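Local atomic coordinates of hypothetical protein TTHA1606 (PDB entry 2YYB), a protein that is of unknown function but belongs to the GTP cyclohydrolase I type 2/NIF3 family and probably binds two divalent metal ions. Residues M1-L6 against G32-R37; Y13-D18 against A102-G107; D22-G27 against L67-P72; R37-A42 against F229-V234; A182-T187 against N204-G209. All coordinates share one frame; numbering follows the deposited sequence.

Overall arrangement
Contacts 1 to 4 gather around the five-stranded mixed sheet and its surrounding helices, while contact 5 lies in the separate four-stranded sheet on the far side of the chain's centre. Contacts 1 and 4 are neighbours, centres about 11 Å apart, sharing R37 and touching through M1, L6, F229 and L231. Contact 3 is nested in the loop closed by contact 2, and the two meet where I16 packs on N26. Contact 5 is nested inside the long loop closed by contact 4, about 32 Å away between centres, so the second sheet is an insertion before the final strand 233-235. Contacts 2, 3 and 5 come nearest the predicted metal ligands.

Contact 1 of 5, residues M1-L6 against G32-R37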
# COMPACT_ATOMS: atom_id res chain seq x y z
N MET A 1 -16.49 36.72 21.30
CA MET A 1 -16.94 36.06 20.04
C MET A 1 -17.26 34.59 20.28
O MET A 1 -16.66 33.94 21.14
CB MET A 1 -15.87 36.19 18.96
CG MET A 1 -16.16 35.39 17.70
SD MET A 1 -15.34 35.98 16.22
CE MET A 1 -16.27 35.11 14.94
N ASP A 2 -18.24 34.07 19.54
CA ASP A 2 -18.62 32.68 19.67
C ASP A 2 -17.50 31.83 19.05
O ASP A 2 -17.13 32.05 17.90
CB ASP A 2 -19.94 32.43 18.94
CG ASP A 2 -20.33 30.98 18.93
OD1 ASP A 2 -19.74 30.21 19.71
OD2 ASP A 2 -21.23 30.61 18.14
N ARG A 3 -16.96 30.89 19.82
CA ARG A 3 -15.86 30.05 19.35
C ARG A 3 -16.20 29.25 18.11
O ARG A 3 -15.36 29.06 17.24
CB ARG A 3 -15.40 29.09 20.46
CG ARG A 3 -14.63 27.86 19.97
CD ARG A 3 -15.49 26.62 20.16
NE ARG A 3 -15.52 26.25 21.57
CZ ARG A 3 -16.49 25.56 22.17
NH1 ARG A 3 -17.55 25.15 21.49
NH2 ARG A 3 -16.40 25.29 23.46
N ASP A 4 -17.42 28.76 18.04
CA ASP A 4 -17.82 27.96 16.90
C ASP A 4 -17.86 28.76 15.59
O ASP A 4 -17.64 28.19 14.52
CB ASP A 4 -19.17 27.30 17.21
CG ASP A 4 -19.05 26.30 18.36
OD1 ASP A 4 -20.03 26.14 19.13
OD2 ASP A 4 -17.98 25.67 18.50
N GLU A 5 -18.11 30.06 15.66
CA GLU A 5 -18.12 30.88 14.45
C GLU A 5 -16.68 31.18 14.06
O GLU A 5 -16.34 31.20 12.88
CB GLU A 5 -18.85 32.20 14.67
CG GLU A 5 -20.26 32.04 15.13
CD GLU A 5 -20.92 33.38 15.38
OE1 GLU A 5 -20.18 34.35 15.70
OE2 GLU A 5 -22.17 33.46 15.27
N LEU A 6 -15.85 31.42 15.07
CA LEU A 6 -14.44 31.69 14.84
C LEU A 6 -13.84 30.46 14.15
O LEU A 6 -13.10 30.59 13.18
CB LEU A 6 -13.71 31.95 16.16
CG LEU A 6 -12.65 33.06 16.20
CD1 LEU A 6 -11.54 32.70 17.20
CD2 LEU A 6 -12.07 33.28 14.81
N GLY A 32 -12.17 24.52 24.12
CA GLY A 32 -12.08 25.32 25.34
C GLY A 32 -13.35 26.14 25.51
O GLY A 32 -14.43 25.70 25.09
N LYS A 33 -13.25 27.32 26.12
CA LYS A 33 -14.40 28.20 26.35
C LYS A 33 -15.19 28.48 25.09
O LYS A 33 -14.62 28.65 24.00
CB LYS A 33 -13.96 29.57 26.87
CG LYS A 33 -13.24 29.61 28.17
CD LYS A 33 -12.60 30.98 28.34
CE LYS A 33 -11.79 31.00 29.62
NZ LYS A 33 -10.95 32.24 29.79
N ARG A 34 -16.51 28.60 25.22
CA ARG A 34 -17.33 28.91 24.07
C ARG A 34 -17.29 30.42 23.74
O ARG A 34 -17.58 30.81 22.60
CB ARG A 34 -18.78 28.46 24.30
CG ARG A 34 -19.63 28.48 23.04
CD ARG A 34 -21.05 27.95 23.29
NE ARG A 34 -21.77 27.69 22.04
CZ ARG A 34 -22.00 28.60 21.08
NH1 ARG A 34 -21.57 29.85 21.22
NH2 ARG A 34 -22.64 28.25 19.97
N THR A 35 -16.91 31.25 24.70
CA THR A 35 -16.86 32.69 24.46
C THR A 35 -15.42 33.21 24.41
O THR A 35 -14.74 33.31 25.43
CB THR A 35 -17.68 33.48 25.51
OG1 THR A 35 -19.06 33.17 25.36
CG2 THR A 35 -17.52 34.96 25.33
N VAL A 36 -14.97 33.54 23.21
CA VAL A 36 -13.61 34.02 23.01
C VAL A 36 -13.49 35.52 23.24
O VAL A 36 -14.27 36.29 22.71
CB VAL A 36 -13.10 33.67 21.59
CG1 VAL A 36 -11.66 34.05 21.45
CG2 VAL A 36 -13.25 32.18 21.35
N ARG A 37 -12.50 35.91 24.02
CA ARG A 37 -12.26 37.31 24.33
C ARG A 37 -10.82 37.74 24.05
O ARG A 37 -10.50 38.93 24.09
CB ARG A 37 -12.56 37.59 25.80
CG ARG A 37 -13.96 37.23 26.26
CD ARG A 37 -14.03 37.26 27.80
NE ARG A 37 -15.19 36.55 28.34
CZ ARG A 37 -16.38 37.11 28.56
NH1 ARG A 37 -16.57 38.40 28.28
NH2 ARG A 37 -17.37 36.38 29.06
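M1 and R3 join the loop 32-37 first through backbone bonds. M1 N and V36 O are 2.7 Å apart, V36 N returns a bond to M1 O, and R3 N donates to R34 O at 2.8 Å. The two chains run in opposite directions here, with D2 and T35 making a single beta bridge just before helix 3-13 begins.

The charged groups add a salt-bridge network. R3 bends at chi2 (-110°) and again at chi3, which turns its guanidinium back to the loop. There NH2 reaches G32 O at 2.6 Å, with the oxygen almost in the guanidinium plane, and NH1 bonds the syn side of D4 OD2 at 3.1 Å; R34 CA covers one face of the group. D2, the N-cap residue, accepts D4 N on OD1, met from above its carboxylate plane. R34 extends over the acids: its NH2 makes a weak bond to D2 OD2 at 3.3 Å, and D4 OD1 stands 3.5 Å from NH2, well out of the guanidinium plane, held by charge alone. A leucine in place of R3 would probably leave G32 O without this donor and D4 without one of its two arginine partners. Separately, K33 NZ makes a salt bridge with D59.

Apolar packing is modest. V36 CG2 lies 3.9 Å from R3 CB, and CG1 approaches L6 CD1 more loosely.

Beneath this layer, L6 and V36 rest on F60 of strand 60-63, while M1 and L6 reach F229 and L225 of helix 216-229, respectively.

Contact 2 of 5, residues Y13-D18 against A102-G107; sequences YLRIQD and AHEEVG
A Schellman motif ends helix 3-13 just where Y13, L14 and R15 meet the turn H103-V106 that links helices 98-102 and 108-114. R15 supplies the positive phi (38°) of the C-prime position, and the chain leaves the helix there.

Y13 and H103 carry the contact. The imidazole of H103 lies over one face of the phenol, with NE2 3.3 Å from Y13 CZ. The two planes are inclined at 41°, so the rings form an oblique pair with centroids 4.4 Å apart. The phenol reaches past H103 into the turn: OH comes within 3.3 Å of E105 CB, while CE2 touches V106 CG2 at 3.8 Å. Y13 also stacks with H224. L14 meets the imidazole as well, its CD2 4.0 Å from H103 ND1.

The side chain of H103 is about 8 Å from that of D101, a predicted ligand of the first metal cation, and the side chain of L14 is about 9 Å from that of H64, a predicted ligand of the second.

At the solvent-facing R15 the extended chain crosses E104 at about a right angle: NH2 meets OE2 near the guanidinium plane at 3.0 Å, a salt bridge whose hydrogen bond is weak, bent to 123°.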
# COMPACT_ATOMS: atom_id res chain seq x y z
N TYR A 13 -11.61 30.69 5.76
CA TYR A 13 -10.57 31.62 5.35
C TYR A 13 -9.29 30.93 4.93
O TYR A 13 -8.65 31.36 3.97
CB TYR A 13 -10.27 32.59 6.49
CG TYR A 13 -9.25 33.66 6.15
CD1 TYR A 13 -9.51 34.63 5.18
CD2 TYR A 13 -8.03 33.70 6.82
CE1 TYR A 13 -8.57 35.62 4.89
CE2 TYR A 13 -7.09 34.68 6.54
CZ TYR A 13 -7.35 35.64 5.58
OH TYR A 13 -6.41 36.62 5.33
N LEU A 14 -8.91 29.88 5.65
CA LEU A 14 -7.69 29.15 5.35
C LEU A 14 -8.02 28.01 4.41
O LEU A 14 -7.12 27.36 3.87
CB LEU A 14 -7.08 28.61 6.65
CG LEU A 14 -6.82 29.68 7.72
CD1 LEU A 14 -6.49 29.01 9.04
CD2 LEU A 14 -5.69 30.58 7.28
N ARG A 15 -9.31 27.79 4.19
CA ARG A 15 -9.81 26.72 3.34
C ARG A 15 -8.96 25.46 3.51
O ARG A 15 -8.30 25.00 2.59
CB ARG A 15 -9.88 27.16 1.87
CG ARG A 15 -8.68 27.92 1.35
CD ARG A 15 -9.05 28.76 0.14
NE ARG A 15 -8.12 29.87 -0.04
CZ ARG A 15 -8.39 30.99 -0.70
NH1 ARG A 15 -9.58 31.17 -1.28
NH2 ARG A 15 -7.48 31.96 -0.77
N ILE A 16 -9.01 24.92 4.72
CA ILE A 16 -8.25 23.74 5.08
C ILE A 16 -8.69 22.48 4.35
O ILE A 16 -8.07 21.42 4.51
CB ILE A 16 -8.34 23.50 6.60
CG1 ILE A 16 -9.80 23.21 6.99
CG2 ILE A 16 -7.83 24.73 7.34
CD1 ILE A 16 -9.97 22.73 8.42
N GLN A 17 -9.76 22.56 3.58
CA GLN A 17 -10.24 21.39 2.85
C GLN A 17 -9.39 21.16 1.60
O GLN A 17 -9.42 20.08 1.00
CB GLN A 17 -11.72 21.54 2.46
CG GLN A 17 -12.01 22.71 1.53
CD GLN A 17 -11.99 24.06 2.24
OE1 GLN A 17 -12.11 25.11 1.59
NE2 GLN A 17 -11.85 24.05 3.56
N ASP A 18 -8.62 22.17 1.24
CA ASP A 18 -7.75 22.11 0.07
C ASP A 18 -6.43 21.39 0.33
O ASP A 18 -5.67 21.13 -0.60
CB ASP A 18 -7.45 23.52 -0.44
CG ASP A 18 -8.65 24.16 -1.10
OD1 ASP A 18 -8.50 25.32 -1.55
OD2 ASP A 18 -9.72 23.52 -1.18
N ALA A 102 0.85 28.15 3.08
CA ALA A 102 0.48 28.61 1.74
C ALA A 102 -0.37 29.85 1.58
O ALA A 102 -0.23 30.57 0.60
CB ALA A 102 -0.17 27.47 0.98
N HIS A 103 -1.27 30.11 2.52
CA HIS A 103 -2.16 31.26 2.39
C HIS A 103 -1.49 32.50 1.78
O HIS A 103 -0.45 32.95 2.27
CB HIS A 103 -2.77 31.63 3.73
CG HIS A 103 -4.04 32.40 3.61
ND1 HIS A 103 -5.27 31.79 3.45
CD2 HIS A 103 -4.27 33.74 3.56
CE1 HIS A 103 -6.20 32.72 3.30
NE2 HIS A 103 -5.62 33.91 3.36
N GLU A 104 -2.12 33.04 0.73
CA GLU A 104 -1.62 34.23 0.02
C GLU A 104 -1.76 35.57 0.77
O GLU A 104 -1.03 36.51 0.47
CB GLU A 104 -2.29 34.38 -1.36
CG GLU A 104 -3.63 35.13 -1.37
CD GLU A 104 -4.78 34.30 -0.82
OE1 GLU A 104 -5.75 34.91 -0.32
OE2 GLU A 104 -4.71 33.05 -0.90
N GLU A 105 -2.68 35.64 1.73
CA GLU A 105 -2.90 36.86 2.50
C GLU A 105 -2.11 36.92 3.81
O GLU A 105 -1.44 37.91 4.08
CB GLU A 105 -4.39 37.04 2.81
CG GLU A 105 -5.17 37.77 1.73
CD GLU A 105 -4.72 39.22 1.58
OE1 GLU A 105 -5.24 39.92 0.68
OE2 GLU A 105 -3.85 39.66 2.37
N VAL A 106 -2.19 35.85 4.61
CA VAL A 106 -1.49 35.78 5.90
C VAL A 106 -0.50 34.61 6.00
O VAL A 106 0.10 34.38 7.05
CB VAL A 106 -2.49 35.66 7.08
CG1 VAL A 106 -3.37 36.88 7.14
CG2 VAL A 106 -3.33 34.41 6.93
N GLY A 107 -0.34 33.87 4.89
CA GLY A 107 0.56 32.74 4.87
C GLY A 107 1.98 33.11 5.24
O GLY A 107 2.42 34.22 4.96

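Contact 3 of 5, residues D22-G27 against L67-P72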
# COMPACT_ATOMS: atom_id res chain seq x y z
N ASP A 22 -2.29 16.68 4.50
CA ASP A 22 -1.46 17.23 5.56
C ASP A 22 -1.61 16.27 6.74
O ASP A 22 -2.72 16.05 7.22
CB ASP A 22 -1.97 18.63 5.94
CG ASP A 22 -0.97 19.41 6.79
OD1 ASP A 22 -1.16 20.64 6.95
OD2 ASP A 22 -0.00 18.80 7.29
N PRO A 23 -0.49 15.68 7.20
CA PRO A 23 -0.57 14.74 8.33
C PRO A 23 -1.19 15.38 9.57
O PRO A 23 -1.98 14.74 10.27
CB PRO A 23 0.88 14.30 8.54
CG PRO A 23 1.66 15.51 8.11
CD PRO A 23 0.93 15.92 6.85
N SER A 24 -0.84 16.63 9.84
CA SER A 24 -1.37 17.33 11.01
C SER A 24 -2.88 17.55 10.89
O SER A 24 -3.40 17.78 9.80
CB SER A 24 -0.69 18.69 11.18
OG SER A 24 -1.37 19.67 10.43
N LEU A 25 -3.57 17.46 12.02
CA LEU A 25 -5.01 17.64 12.04
C LEU A 25 -5.29 19.14 12.07
O LEU A 25 -5.24 19.77 13.12
CB LEU A 25 -5.59 16.97 13.30
CG LEU A 25 -7.07 16.61 13.33
CD1 LEU A 25 -7.74 17.07 12.05
CD2 LEU A 25 -7.21 15.10 13.49
N ASN A 26 -5.58 19.72 10.91
CA ASN A 26 -5.84 21.15 10.82
C ASN A 26 -7.23 21.52 11.34
O ASN A 26 -8.20 20.78 11.13
CB ASN A 26 -5.65 21.63 9.38
CG ASN A 26 -4.18 21.59 8.94
OD1 ASN A 26 -3.88 21.39 7.76
ND2 ASN A 26 -3.25 21.77 9.89
N GLY A 27 -7.31 22.65 12.04
CA GLY A 27 -8.57 23.12 12.60
C GLY A 27 -8.52 23.13 14.12
O GLY A 27 -7.45 23.21 14.70
N LEU A 67 -0.80 19.54 17.93
CA LEU A 67 -0.59 18.32 18.68
C LEU A 67 -0.75 17.01 17.94
O LEU A 67 -0.16 16.00 18.34
CB LEU A 67 -1.53 18.29 19.88
CG LEU A 67 -1.31 19.30 20.99
CD1 LEU A 67 -2.43 19.17 22.00
CD2 LEU A 67 0.04 19.07 21.64
N PHE A 68 -1.53 17.01 16.87
CA PHE A 68 -1.79 15.79 16.13
C PHE A 68 -1.14 15.66 14.76
O PHE A 68 -1.07 16.63 14.00
CB PHE A 68 -3.30 15.62 16.02
CG PHE A 68 -3.99 15.53 17.35
CD1 PHE A 68 -3.76 14.44 18.19
CD2 PHE A 68 -4.83 16.55 17.78
CE1 PHE A 68 -4.35 14.38 19.44
CE2 PHE A 68 -5.42 16.49 19.04
CZ PHE A 68 -5.18 15.41 19.86
N TRP A 69 -0.66 14.46 14.45
CA TRP A 69 -0.01 14.18 13.18
C TRP A 69 -0.37 12.79 12.65
O TRP A 69 0.47 12.14 12.04
CB TRP A 69 1.51 14.28 13.31
CG TRP A 69 2.00 15.56 13.95
CD1 TRP A 69 2.20 15.79 15.29
CD2 TRP A 69 2.30 16.80 13.29
NE1 TRP A 69 2.61 17.09 15.49
CE2 TRP A 69 2.68 17.73 14.28
CE3 TRP A 69 2.28 17.22 11.94
CZ2 TRP A 69 3.04 19.05 13.99
CZ3 TRP A 69 2.65 18.54 11.64
CH2 TRP A 69 3.02 19.44 12.67
N GLY A 70 -1.60 12.33 12.87
CA GLY A 70 -1.99 11.01 12.40
C GLY A 70 -1.58 9.89 13.36
O GLY A 70 -2.17 8.81 13.37
N LYS A 71 -0.55 10.16 14.15
CA LYS A 71 -0.04 9.20 15.13
C LYS A 71 -0.84 9.34 16.43
O LYS A 71 -0.76 10.37 17.10
CB LYS A 71 1.43 9.48 15.45
CG LYS A 71 1.69 10.93 15.88
CD LYS A 71 3.07 11.11 16.50
CE LYS A 71 3.33 12.58 16.85
NZ LYS A 71 2.29 13.16 17.75
N PRO A 72 -1.65 8.33 16.78
CA PRO A 72 -2.43 8.44 18.02
C PRO A 72 -1.47 8.12 19.19
O PRO A 72 -0.82 7.08 19.20
CB PRO A 72 -3.50 7.38 17.83
CG PRO A 72 -2.72 6.28 17.13
CD PRO A 72 -1.92 7.06 16.08
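S24 and L25 press against F68 and W69 where the loop 22-27 passes the loop 67-72. The close-packed part is centred on S24, whose CA comes within 4.1 Å of W69 CA. The CB of S24 lies 3.4 Å from W69 CZ3 and as near to CE3, obliquely to the indole. In W69, chi1 (-51°) sets CG anti to the carbonyl carbon, and chi2 (90°) then turns the six-membered ring toward S24. Next to it, L25 N donates to F68 O at 3.3 Å, the donor standing 58° above the carbonyl plane, and S24 CA makes a CH...O contact with the same oxygen. L25 CB and F68 CB close this side at 3.8 Å.

The solvent side is looser. The exposed P23 ring meets the indole near its plane, CG 4.2 Å from W69 CE3, and P23 O makes a CH...O contact with W69 CA at 3.6 Å. Replacing W69 with an alanine is likely to open a gap beside S24 CB and leave P23 CG without its aromatic neighbour.

L25 and F68 pack on P72 and I75 of a second subunit, respectively. W69 meets H97 edge-to-face, and H97 itself bonds D22 OD2. The side chain of W69 is about 4 Å from that of H65, a predicted ligand of the first metal ion, consistent with W69 lying in the second shell of the probable two-metal site of this NIF3-family protein, with S24 and P23 packed on it.

Contact 4 of 5, residues R37-A42 against F229-V234; sequences RKVGAA and FGLPWV
V39 is gripped from both ends of its backbone. Its N donates to P232 O at 2.9 Å in a nearly straight bond (165°), and its O accepts V234 N at 3.0 Å. Two residues on, A41 N reaches V234 O at 3.1 Å. Two weaker CH...O contacts lie between these bonds: W233 CA approaches V39 O and G40 CA approaches V234 O.

This ladder is parallel, pairing V39 with W233 and G40 with V234. It adds strand 233-235 as an outermost strand of the mixed five-stranded sheet, next to strand 39-42, whose other neighbour is strand 60-63.

On the face carrying V39 and W233, V39 CG2 meets L231 CD1 at 3.7 Å, the side chains crossing at about a right angle, and V39 CB touches W233 CB at the same distance. The first torsion of W233 (67°) puts CG between the backbone N and the carbonyl carbon, and the indole reaches along the strand to A41 CB, 4.3 Å from CE3. Helix 216-229 packs here, with A222 touching both A41 and W233.

On the face carrying V234, the extended K38 chain passes over, its CE 4.0 Å from V234 CG1, before NZ bonds E56 O. Farther out, at the exposed end, P232 CG rests 3.3 Å from R37 O.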
# COMPACT_ATOMS: atom_id res chain seq x y z
N ARG A 37 -12.50 35.91 24.02
CA ARG A 37 -12.26 37.31 24.33
C ARG A 37 -10.82 37.74 24.05
O ARG A 37 -10.50 38.93 24.09
CB ARG A 37 -12.56 37.59 25.80
CG ARG A 37 -13.96 37.23 26.26
CD ARG A 37 -14.03 37.26 27.80
NE ARG A 37 -15.19 36.55 28.34
CZ ARG A 37 -16.38 37.11 28.56
NH1 ARG A 37 -16.57 38.40 28.28
NH2 ARG A 37 -17.37 36.38 29.06
N LYS A 38 -9.93 36.79 23.78
CA LYS A 38 -8.54 37.13 23.53
C LYS A 38 -7.79 36.02 22.80
O LYS A 38 -7.73 34.88 23.27
CB LYS A 38 -7.85 37.45 24.85
CG LYS A 38 -6.43 37.89 24.73
CD LYS A 38 -5.91 38.34 26.06
CE LYS A 38 -4.48 38.80 25.93
NZ LYS A 38 -3.89 39.19 27.25
N VAL A 39 -7.21 36.38 21.66
CA VAL A 39 -6.48 35.45 20.81
C VAL A 39 -5.00 35.37 21.14
O VAL A 39 -4.37 36.38 21.46
CB VAL A 39 -6.62 35.85 19.32
CG1 VAL A 39 -5.65 35.02 18.44
CG2 VAL A 39 -8.07 35.65 18.87
N GLY A 40 -4.47 34.16 21.07
CA GLY A 40 -3.06 33.95 21.30
C GLY A 40 -2.49 33.35 20.02
O GLY A 40 -3.17 32.55 19.36
N ALA A 41 -1.28 33.75 19.65
CA ALA A 41 -0.59 33.24 18.45
C ALA A 41 0.81 32.75 18.85
O ALA A 41 1.52 33.42 19.60
CB ALA A 41 -0.48 34.33 17.38
N ALA A 42 1.18 31.57 18.35
CA ALA A 42 2.49 30.97 18.64
C ALA A 42 2.87 29.97 17.53
O ALA A 42 2.01 29.42 16.83
CB ALA A 42 2.46 30.25 20.02
N PHE A 229 -12.77 41.34 13.61
CA PHE A 229 -13.64 41.00 14.73
C PHE A 229 -13.27 41.75 15.99
O PHE A 229 -13.89 41.55 17.04
CB PHE A 229 -13.58 39.51 15.03
CG PHE A 229 -14.06 38.65 13.90
CD1 PHE A 229 -15.38 38.69 13.50
CD2 PHE A 229 -13.19 37.77 13.26
CE1 PHE A 229 -15.84 37.89 12.47
CE2 PHE A 229 -13.64 36.96 12.23
CZ PHE A 229 -14.97 37.01 11.84
N GLY A 230 -12.26 42.59 15.92
CA GLY A 230 -11.87 43.34 17.09
C GLY A 230 -11.34 42.51 18.24
O GLY A 230 -11.24 43.01 19.36
N LEU A 231 -11.01 41.25 17.98
CA LEU A 231 -10.44 40.40 19.04
C LEU A 231 -9.00 40.86 19.30
O LEU A 231 -8.22 41.05 18.39
CB LEU A 231 -10.42 38.91 18.64
CG LEU A 231 -11.74 38.14 18.48
CD1 LEU A 231 -11.47 36.77 17.87
CD2 LEU A 231 -12.45 37.99 19.83
N PRO A 232 -8.67 41.12 20.56
CA PRO A 232 -7.30 41.54 20.84
C PRO A 232 -6.43 40.27 20.81
O PRO A 232 -6.94 39.16 20.96
CB PRO A 232 -7.40 42.13 22.23
CG PRO A 232 -8.51 41.32 22.86
CD PRO A 232 -9.52 41.28 21.75
N TRP A 233 -5.12 40.43 20.60
CA TRP A 233 -4.26 39.25 20.59
C TRP A 233 -2.88 39.52 21.14
O TRP A 233 -2.47 40.67 21.27
CB TRP A 233 -4.16 38.67 19.17
CG TRP A 233 -3.44 39.54 18.17
CD1 TRP A 233 -3.95 40.62 17.51
CD2 TRP A 233 -2.07 39.41 17.73
NE1 TRP A 233 -2.99 41.17 16.69
CE2 TRP A 233 -1.83 40.45 16.80
CE3 TRP A 233 -1.03 38.52 18.02
CZ2 TRP A 233 -0.59 40.63 16.17
CZ3 TRP A 233 0.21 38.70 17.39
CH2 TRP A 233 0.42 39.75 16.47
N VAL A 234 -2.19 38.45 21.50
CA VAL A 234 -0.84 38.53 22.03
C VAL A 234 0.01 37.44 21.38
O VAL A 234 -0.50 36.39 21.03
CB VAL A 234 -0.84 38.32 23.55
CG1 VAL A 234 -1.49 36.99 23.89
CG2 VAL A 234 0.57 38.36 24.08

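Contact 5 of 5, residues A182-T187 against N204-G209; sequences ADLFVT and NVIYAG
F185 and V205 pair in a beta-alpha-beta unit: strand 184-187 runs into helix 195-200 and returns as strand 204-207, parallel to the first at 18°, both inside the four-stranded mixed sheet.

Starting from the backbone, F185 CB lies 3.7 Å from N204 O, the oxygen that also accepts F185 N. CG stands anti to the backbone N (chi1 176°), which carries the ring off the strand beside V205. The two side chains point the same way, and CD2 touches V205 CG1 at 4.0 Å, the methyl oblique to the ring; on the opposite neighbour, strand 166-169, F185 packs against I167.

T187 and Y207 also lie side by side on this face. T187 CG2 approaches the Y207 ring obliquely, nearest CE1 and CD1, while OG1 bonds V169 O and G173 N. On the other face L184 CD1 contacts I206 CG1 at 3.7 Å, with V141 and L145 of helix 141-147 covering L184 and I206 respectively.

Between the faces the backbone bonds run in regular sequence: I206 N to F185 O at 3.0 Å, then T187 N to I206 O. Beyond the strand, A208 and G209 lead to H210, a predicted ligand of the first metal ion. The last rung is A208 N donating to T187 O at 3.0 Å.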
# COMPACT_ATOMS: atom_id res chain seq x y z
N ALA A 182 15.33 29.10 -9.07
CA ALA A 182 15.48 30.55 -8.91
C ALA A 182 16.94 30.85 -8.59
O ALA A 182 17.73 29.92 -8.35
CB ALA A 182 14.57 31.07 -7.76
N ASP A 183 17.30 32.14 -8.58
CA ASP A 183 18.67 32.55 -8.28
C ASP A 183 18.96 32.35 -6.81
O ASP A 183 20.13 32.24 -6.39
CB ASP A 183 18.90 34.03 -8.62
CG ASP A 183 18.50 34.38 -10.04
OD1 ASP A 183 18.62 33.48 -10.92
OD2 ASP A 183 18.10 35.54 -10.26
N LEU A 184 17.89 32.32 -6.02
CA LEU A 184 17.98 32.15 -4.58
C LEU A 184 16.80 31.36 -4.06
O LEU A 184 15.70 31.41 -4.63
CB LEU A 184 18.02 33.50 -3.88
CG LEU A 184 17.84 33.49 -2.36
CD1 LEU A 184 18.87 32.61 -1.71
CD2 LEU A 184 17.97 34.90 -1.83
N PHE A 185 17.05 30.63 -2.98
CA PHE A 185 16.04 29.82 -2.32
C PHE A 185 16.12 30.17 -0.84
O PHE A 185 17.21 30.16 -0.24
CB PHE A 185 16.32 28.34 -2.54
CG PHE A 185 15.36 27.42 -1.81
CD1 PHE A 185 14.00 27.49 -2.03
CD2 PHE A 185 15.85 26.46 -0.93
CE1 PHE A 185 13.12 26.61 -1.39
CE2 PHE A 185 14.98 25.58 -0.29
CZ PHE A 185 13.62 25.65 -0.53
N VAL A 186 14.97 30.50 -0.27
CA VAL A 186 14.88 30.87 1.13
C VAL A 186 14.07 29.84 1.89
O VAL A 186 12.96 29.51 1.48
CB VAL A 186 14.17 32.21 1.30
CG1 VAL A 186 14.11 32.58 2.78
CG2 VAL A 186 14.90 33.28 0.51
N THR A 187 14.62 29.32 2.98
CA THR A 187 13.89 28.37 3.79
C THR A 187 14.41 28.49 5.22
O THR A 187 15.23 29.36 5.50
CB THR A 187 14.04 26.91 3.24
OG1 THR A 187 13.06 26.07 3.86
CG2 THR A 187 15.42 26.36 3.50
N ASN A 204 21.84 29.07 -4.66
CA ASN A 204 22.08 30.02 -3.58
C ASN A 204 20.99 29.64 -2.61
O ASN A 204 19.82 29.53 -3.01
CB ASN A 204 21.85 31.45 -4.05
CG ASN A 204 23.08 32.09 -4.67
OD1 ASN A 204 22.96 32.99 -5.50
ND2 ASN A 204 24.27 31.64 -4.25
N VAL A 205 21.35 29.41 -1.35
CA VAL A 205 20.35 29.04 -0.36
C VAL A 205 20.62 29.75 0.94
O VAL A 205 21.76 29.80 1.39
CB VAL A 205 20.34 27.51 -0.07
CG1 VAL A 205 19.28 27.19 0.98
CG2 VAL A 205 20.09 26.74 -1.33
N ILE A 206 19.57 30.31 1.53
CA ILE A 206 19.69 31.01 2.81
C ILE A 206 18.78 30.30 3.82
O ILE A 206 17.57 30.16 3.58
CB ILE A 206 19.21 32.50 2.75
CG1 ILE A 206 20.00 33.30 1.71
CG2 ILE A 206 19.36 33.15 4.13
CD1 ILE A 206 21.41 33.59 2.13
N TYR A 207 19.36 29.86 4.93
CA TYR A 207 18.61 29.18 6.01
C TYR A 207 18.41 30.18 7.14
O TYR A 207 19.36 30.53 7.83
CB TYR A 207 19.38 27.95 6.52
CG TYR A 207 19.47 26.86 5.48
CD1 TYR A 207 18.33 26.21 5.03
CD2 TYR A 207 20.70 26.54 4.88
CE1 TYR A 207 18.39 25.27 4.00
CE2 TYR A 207 20.76 25.59 3.84
CZ TYR A 207 19.60 24.97 3.41
OH TYR A 207 19.63 24.08 2.37
N ALA A 208 17.17 30.64 7.32
CA ALA A 208 16.89 31.64 8.35
C ALA A 208 16.23 31.13 9.64
O ALA A 208 15.73 31.94 10.44
CB ALA A 208 16.06 32.76 7.74
N GLY A 209 16.24 29.82 9.85
CA GLY A 209 15.65 29.25 11.05
C GLY A 209 14.26 28.70 10.85
O GLY A 209 13.45 29.32 10.16